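PDB 6ABJ: D-lactate dehydrogenase (Fermentative) from Pseudomonas aeruginosa, which probably interconverts pyruvate and D-lactate with NADH/NAD+ as coenzyme, as a tetrameric, fermentative member of the D-isomer specific 2-hydroxyacid dehydrogenase family. Local coordinates for residues E123-L128 with E173-I178; I166-I171 with L186-P191. All coordinates share one frame; numbering follows the deposited sequence.

Overall arrangement
Both contacts lie on the coenzyme-binding domain and share helix 170-181. Contact 1 (123-128 with 173-178) sets the middle of that helix against helix 118-134. It is fully buried, apolar across the interface and without a hydrogen bond between the segments, and a second subunit adds to its packing. Contact 2 (166-171 with 186-191) sits at the helix's N-terminal end, where strands 162-166 and 185-189 finish at the edge of the NADH site. It is only partly buried, touches no other chain of the assembly, and is held by backbone amides. The centres lie about 12 Å apart, and the two meet where Ala176 CB packs on Leu186 CD1 at 3.9 Å.

Contact 1 (E123-L128 with E173-I178)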
loop_
_atom_site.group_PDB
_atom_site.type_symbol
_atom_site.label_atom_id
_atom_site.label_comp_id
_atom_site.label_asym_id
_atom_site.label_seq_id
_atom_site.Cartn_x
_atom_site.Cartn_y
_atom_site.Cartn_z
ATOM N N GLU B 123 -3.780 19.670 16.913
ATOM C CA GLU B 123 -2.604 18.896 16.619
ATOM C C GLU B 123 -2.815 18.010 15.372
ATOM O O GLU B 123 -1.921 17.892 14.517
ATOM C CB GLU B 123 -2.124 18.141 17.834
ATOM C CG GLU B 123 -1.501 19.068 18.885
ATOM C CD GLU B 123 -1.105 18.334 20.156
ATOM O OE1 GLU B 123 -1.010 17.109 20.126
ATOM O OE2 GLU B 123 -0.898 19.033 21.202
ATOM N N HIS B 124 -3.990 17.422 15.272
ATOM C CA HIS B 124 -4.303 16.566 14.173
ATOM C C HIS B 124 -4.358 17.371 12.866
ATOM O O HIS B 124 -3.847 16.921 11.856
ATOM C CB HIS B 124 -5.614 15.888 14.388
ATOM C CG HIS B 124 -5.868 14.792 13.387
ATOM N ND1 HIS B 124 -5.319 13.549 13.516
ATOM C CD2 HIS B 124 -6.658 14.735 12.299
ATOM C CE1 HIS B 124 -5.719 12.769 12.519
ATOM N NE2 HIS B 124 -6.550 13.465 11.771
ATOM N N ALA B 125 -4.927 18.575 12.912
ATOM C CA ALA B 125 -4.922 19.446 11.785
ATOM C C ALA B 125 -3.491 19.726 11.354
ATOM O O ALA B 125 -3.197 19.686 10.152
ATOM C CB ALA B 125 -5.690 20.725 12.063
ATOM N N VAL B 126 -2.602 20.046 12.291
ATOM C CA VAL B 126 -1.218 20.312 11.934
ATOM C C VAL B 126 -0.546 19.055 11.344
ATOM O O VAL B 126 0.239 19.150 10.382
ATOM C CB VAL B 126 -0.439 20.904 13.133
ATOM C CG1 VAL B 126 1.009 21.112 12.795
ATOM C CG2 VAL B 126 -1.089 22.214 13.580
ATOM N N GLY B 127 -0.862 17.878 11.869
ATOM C CA GLY B 127 -0.329 16.665 11.317
ATOM C C GLY B 127 -0.764 16.450 9.848
ATOM O O GLY B 127 0.033 16.040 8.986
ATOM N N LEU B 128 -1.990 16.863 9.536
ATOM C CA LEU B 128 -2.527 16.678 8.172
ATOM C C LEU B 128 -1.749 17.647 7.297
ATOM O O LEU B 128 -1.363 17.314 6.162
ATOM C CB LEU B 128 -4.058 16.999 8.129
ATOM C CG LEU B 128 -4.963 15.859 8.677
ATOM C CD1 LEU B 128 -6.434 16.358 8.609
ATOM C CD2 LEU B 128 -4.792 14.567 7.945
ATOM N N GLU B 173 -8.206 28.871 17.837
ATOM C CA GLU B 173 -7.172 29.604 18.563
ATOM C C GLU B 173 -5.975 28.722 18.879
ATOM O O GLU B 173 -4.807 29.144 18.773
ATOM C CB GLU B 173 -7.764 30.220 19.869
ATOM C CG GLU B 173 -6.693 30.922 20.682
ATOM C CD GLU B 173 -7.155 31.358 22.124
ATOM O OE1 GLU B 173 -8.372 31.565 22.316
ATOM O OE2 GLU B 173 -6.275 31.485 22.983
ATOM N N THR B 174 -6.242 27.520 19.320
ATOM C CA THR B 174 -5.198 26.573 19.648
ATOM C C THR B 174 -4.366 26.263 18.401
ATOM O O THR B 174 -3.127 26.237 18.435
ATOM C CB THR B 174 -5.804 25.275 20.211
ATOM O OG1 THR B 174 -6.709 25.586 21.296
ATOM C CG2 THR B 174 -4.721 24.306 20.698
ATOM N N PHE B 175 -5.076 25.998 17.304
ATOM C CA PHE B 175 -4.416 25.808 15.991
ATOM C C PHE B 175 -3.574 27.029 15.625
ATOM O O PHE B 175 -2.399 26.943 15.172
ATOM C CB PHE B 175 -5.512 25.546 14.963
ATOM C CG PHE B 175 -5.002 25.482 13.536
ATOM C CD1 PHE B 175 -4.360 24.350 13.104
ATOM C CD2 PHE B 175 -5.079 26.581 12.685
ATOM C CE1 PHE B 175 -3.867 24.263 11.779
ATOM C CE2 PHE B 175 -4.556 26.522 11.371
ATOM C CZ PHE B 175 -3.982 25.346 10.925
ATOM N N ALA B 176 -4.157 28.205 15.782
ATOM C CA ALA B 176 -3.419 29.428 15.430
ATOM C C ALA B 176 -2.118 29.551 16.216
ATOM O O ALA B 176 -1.065 29.918 15.638
ATOM C CB ALA B 176 -4.299 30.659 15.602
ATOM N N ARG B 177 -2.133 29.252 17.521
ATOM C CA ARG B 177 -0.938 29.384 18.344
ATOM C C ARG B 177 0.145 28.411 17.887
ATOM O O ARG B 177 1.349 28.723 17.823
ATOM C CB ARG B 177 -1.264 29.125 19.863
ATOM C CG ARG B 177 -0.055 29.210 20.804
ATOM C CD ARG B 177 -0.404 29.684 22.251
ATOM N NE ARG B 177 -1.760 29.285 22.594
ATOM C CZ ARG B 177 -2.828 30.084 22.663
ATOM N NH1 ARG B 177 -2.732 31.370 22.498
ATOM N NH2 ARG B 177 -4.030 29.558 22.896
ATOM N N ILE B 178 -0.253 27.186 17.564
ATOM C CA ILE B 178 0.742 26.225 17.048
ATOM C C ILE B 178 1.342 26.735 15.766
ATOM O O ILE B 178 2.547 26.711 15.618
ATOM C CB ILE B 178 0.126 24.852 16.783
ATOM C CG1 ILE B 178 -0.356 24.231 18.087
ATOM C CG2 ILE B 178 1.179 23.925 16.209
ATOM C CD1 ILE B 178 -1.261 23.031 17.896
#
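Phe175 reaches helix 118-134 because its CG is anti to the backbone N (chi1 174°), which carries the ring across although the CA-CB bond does not point there directly. Val126 answers with CG2, the branch set beside its own backbone N with CG1 anti to it (chi1 177°). That methyl sits between two partners, lying 3.9 Å from Phe175 CE1 and 3.9 Å from Ile178 CG2. Ala125 CB meets the same CD1-CE1 bond of Phe175 from the opposite side of the ring plane, 4.0 Å from CE1, and both methyls approach obliquely.

The helices are those that cover the Rossmann-type sheet beside its first strand, 162-166. The axes of segments 123-128 and 173-178 pass 9.8 Å apart, crossing at -49°, and between the two segments the contacts are apolar, with no hydrogen bond across. Val163 and Val165 of that strand also touch the Phe175 ring, and the His220 ring meets it too, the two planes inclined to each other. Ala125 also lies beside Thr248, an NADH-binding residue.

At the far edge Ile178 CD1 touches Glu123 CG at 4.1 Å, the two side chains crossing at about a right angle. Only the aliphatic part of Glu123 is used here: its extended chain takes the carboxylate on to the second subunit, where OE1 accepts from Leu158 N and OE2 from His159 N. Phe182 of that subunit packs on both Glu123 and Ile178.

Contact 2 (I166-I171 with L186-P191); sequences IGTGQI and LLAYDP
The glycine-rich turn of the Rossmann fold meets the end of the second strand here, closing the beta-alpha-beta unit made by strand 162-166, helix 170-181 and strand 185-189. Gly167, Gly169 and Gly172 fit the GxGxxG pattern, and Gln170, Ile171 and Asp190 bind NADH, which is absent from this chain. Ile166 pairs with Tyr189 as parallel neighbours in the sheet. Just beyond, Gly167 N donates to Tyr189 O at 2.9 Å, the amide lying almost on the line of the carbonyl bond (175° at the oxygen). On the face shared by Ile166 and Tyr189, Ile166 CG2 comes to the edge of the phenol ring, 4.3 Å from CD2, while Leu210 of helix 207-213 packs against both side chains.

Past the sheet the two segments stay linked through a side chain. Asp190 holds CG anti to its N (chi1 -166°), which turns the carboxylate toward the backbone of Gly167 and Thr168; Thr168 N gives OD2 a short, nearly straight bond of 2.8 Å, arriving from the anti side and 27° out of the carboxylate plane. OD1 is taken by Tyr192 N, so both oxygens are held and the rotation of the group is fixed. Gly167 CA lies 3.4 Å from OD2, close enough that the acid rests against the turn's backbone. Gly169 then occupies the N-cap position of helix 170-181.

The two branches of Thr168 divide between Ala188 and Asp190. Its CG2 packs on Ala188 CB at 3.9 Å, and its OG1, hydrogen-bonded to Tyr204 OH, lies 3.2 Å from Asp190 CB.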
loop_
_atom_site.group_PDB
_atom_site.type_symbol
_atom_site.label_atom_id
_atom_site.label_comp_id
_atom_site.label_asym_id
_atom_site.label_seq_id
_atom_site.Cartn_x
_atom_site.Cartn_y
_atom_site.Cartn_z
ATOM N N ILE B 166 -10.246 30.099 9.833
ATOM C CA ILE B 166 -11.619 30.461 9.746
ATOM C C ILE B 166 -12.335 29.910 10.988
ATOM O O ILE B 166 -12.601 28.709 11.108
ATOM C CB ILE B 166 -12.234 29.940 8.448
ATOM C CG1 ILE B 166 -11.540 30.652 7.277
ATOM C CG2 ILE B 166 -13.749 30.226 8.358
ATOM C CD1 ILE B 166 -11.967 30.096 5.960
ATOM N N GLY B 167 -12.631 30.833 11.915
ATOM C CA GLY B 167 -13.274 30.450 13.199
ATOM C C GLY B 167 -12.234 30.423 14.273
ATOM O O GLY B 167 -11.338 29.572 14.276
ATOM N N THR B 168 -12.320 31.375 15.190
ATOM C CA THR B 168 -11.295 31.534 16.201
ATOM C C THR B 168 -11.813 31.279 17.611
ATOM O O THR B 168 -11.301 31.852 18.567
ATOM C CB THR B 168 -10.576 32.890 16.108
ATOM O OG1 THR B 168 -11.522 33.994 16.185
ATOM C CG2 THR B 168 -9.804 32.970 14.792
ATOM N N GLY B 169 -12.741 30.338 17.697
ATOM C CA GLY B 169 -13.048 29.630 18.914
ATOM C C GLY B 169 -11.887 28.894 19.494
ATOM O O GLY B 169 -10.744 29.054 19.098
ATOM N N GLN B 170 -12.158 28.076 20.513
ATOM C CA GLN B 170 -11.089 27.388 21.213
ATOM C C GLN B 170 -10.122 26.538 20.269
ATOM O O GLN B 170 -8.933 26.543 20.419
ATOM C CB GLN B 170 -11.700 26.475 22.265
ATOM C CG GLN B 170 -11.898 27.138 23.619
ATOM C CD GLN B 170 -11.349 26.212 24.679
ATOM O OE1 GLN B 170 -10.532 26.615 25.498
ATOM N NE2 GLN B 170 -11.737 24.922 24.610
ATOM N N ILE B 171 -10.682 25.771 19.384
ATOM C CA ILE B 171 -9.829 24.897 18.560
ATOM C C ILE B 171 -9.054 25.786 17.578
ATOM O O ILE B 171 -7.832 25.650 17.436
ATOM C CB ILE B 171 -10.645 23.807 17.858
ATOM C CG1 ILE B 171 -11.343 22.898 18.862
ATOM C CG2 ILE B 171 -9.676 22.934 17.031
ATOM C CD1 ILE B 171 -12.335 21.910 18.271
ATOM N N LEU B 186 -0.144 34.657 10.550
ATOM C CA LEU B 186 -1.517 34.254 10.821
ATOM C C LEU B 186 -2.615 35.255 10.394
ATOM O O LEU B 186 -2.580 36.418 10.836
ATOM C CB LEU B 186 -1.716 34.021 12.280
ATOM C CG LEU B 186 -1.496 32.579 12.733
ATOM C CD1 LEU B 186 -2.564 31.653 12.216
ATOM C CD2 LEU B 186 -0.141 32.102 12.283
ATOM N N LEU B 187 -3.577 34.777 9.597
ATOM C CA LEU B 187 -4.757 35.522 9.151
ATOM C C LEU B 187 -5.964 34.843 9.728
ATOM O O LEU B 187 -6.002 33.631 9.933
ATOM C CB LEU B 187 -4.872 35.580 7.638
ATOM C CG LEU B 187 -3.608 35.969 6.890
ATOM C CD1 LEU B 187 -3.885 35.976 5.426
ATOM C CD2 LEU B 187 -3.050 37.293 7.321
ATOM N N ALA B 188 -6.958 35.629 10.066
ATOM C CA ALA B 188 -8.112 35.089 10.734
ATOM C C ALA B 188 -9.410 35.743 10.322
ATOM O O ALA B 188 -9.480 36.932 10.061
ATOM C CB ALA B 188 -7.923 35.267 12.219
ATOM N N TYR B 189 -10.451 34.949 10.318
ATOM C CA TYR B 189 -11.778 35.436 10.110
ATOM C C TYR B 189 -12.672 34.863 11.199
ATOM O O TYR B 189 -12.724 33.644 11.439
ATOM C CB TYR B 189 -12.359 35.047 8.744
ATOM C CG TYR B 189 -13.822 35.390 8.693
ATOM C CD1 TYR B 189 -14.251 36.705 8.534
ATOM C CD2 TYR B 189 -14.781 34.400 8.913
ATOM C CE1 TYR B 189 -15.621 37.048 8.596
ATOM C CE2 TYR B 189 -16.131 34.719 8.969
ATOM C CZ TYR B 189 -16.548 36.009 8.791
ATOM O OH TYR B 189 -17.896 36.248 8.862
ATOM N N ASP B 190 -13.401 35.744 11.886
ATOM C CA ASP B 190 -14.450 35.274 12.815
ATOM C C ASP B 190 -15.476 36.402 12.930
ATOM O O ASP B 190 -15.078 37.573 12.981
ATOM C CB ASP B 190 -13.898 34.905 14.189
ATOM C CG ASP B 190 -14.883 34.114 15.035
ATOM O OD1 ASP B 190 -15.805 34.731 15.653
ATOM O OD2 ASP B 190 -14.727 32.875 15.137
ATOM N N PRO B 191 -16.761 36.051 12.930
ATOM C CA PRO B 191 -17.724 37.101 13.272
ATOM C C PRO B 191 -17.370 37.867 14.549
ATOM O O PRO B 191 -17.542 39.102 14.585
ATOM C CB PRO B 191 -19.056 36.329 13.390
ATOM C CG PRO B 191 -18.844 35.061 12.652
ATOM C CD PRO B 191 -17.404 34.723 12.870
#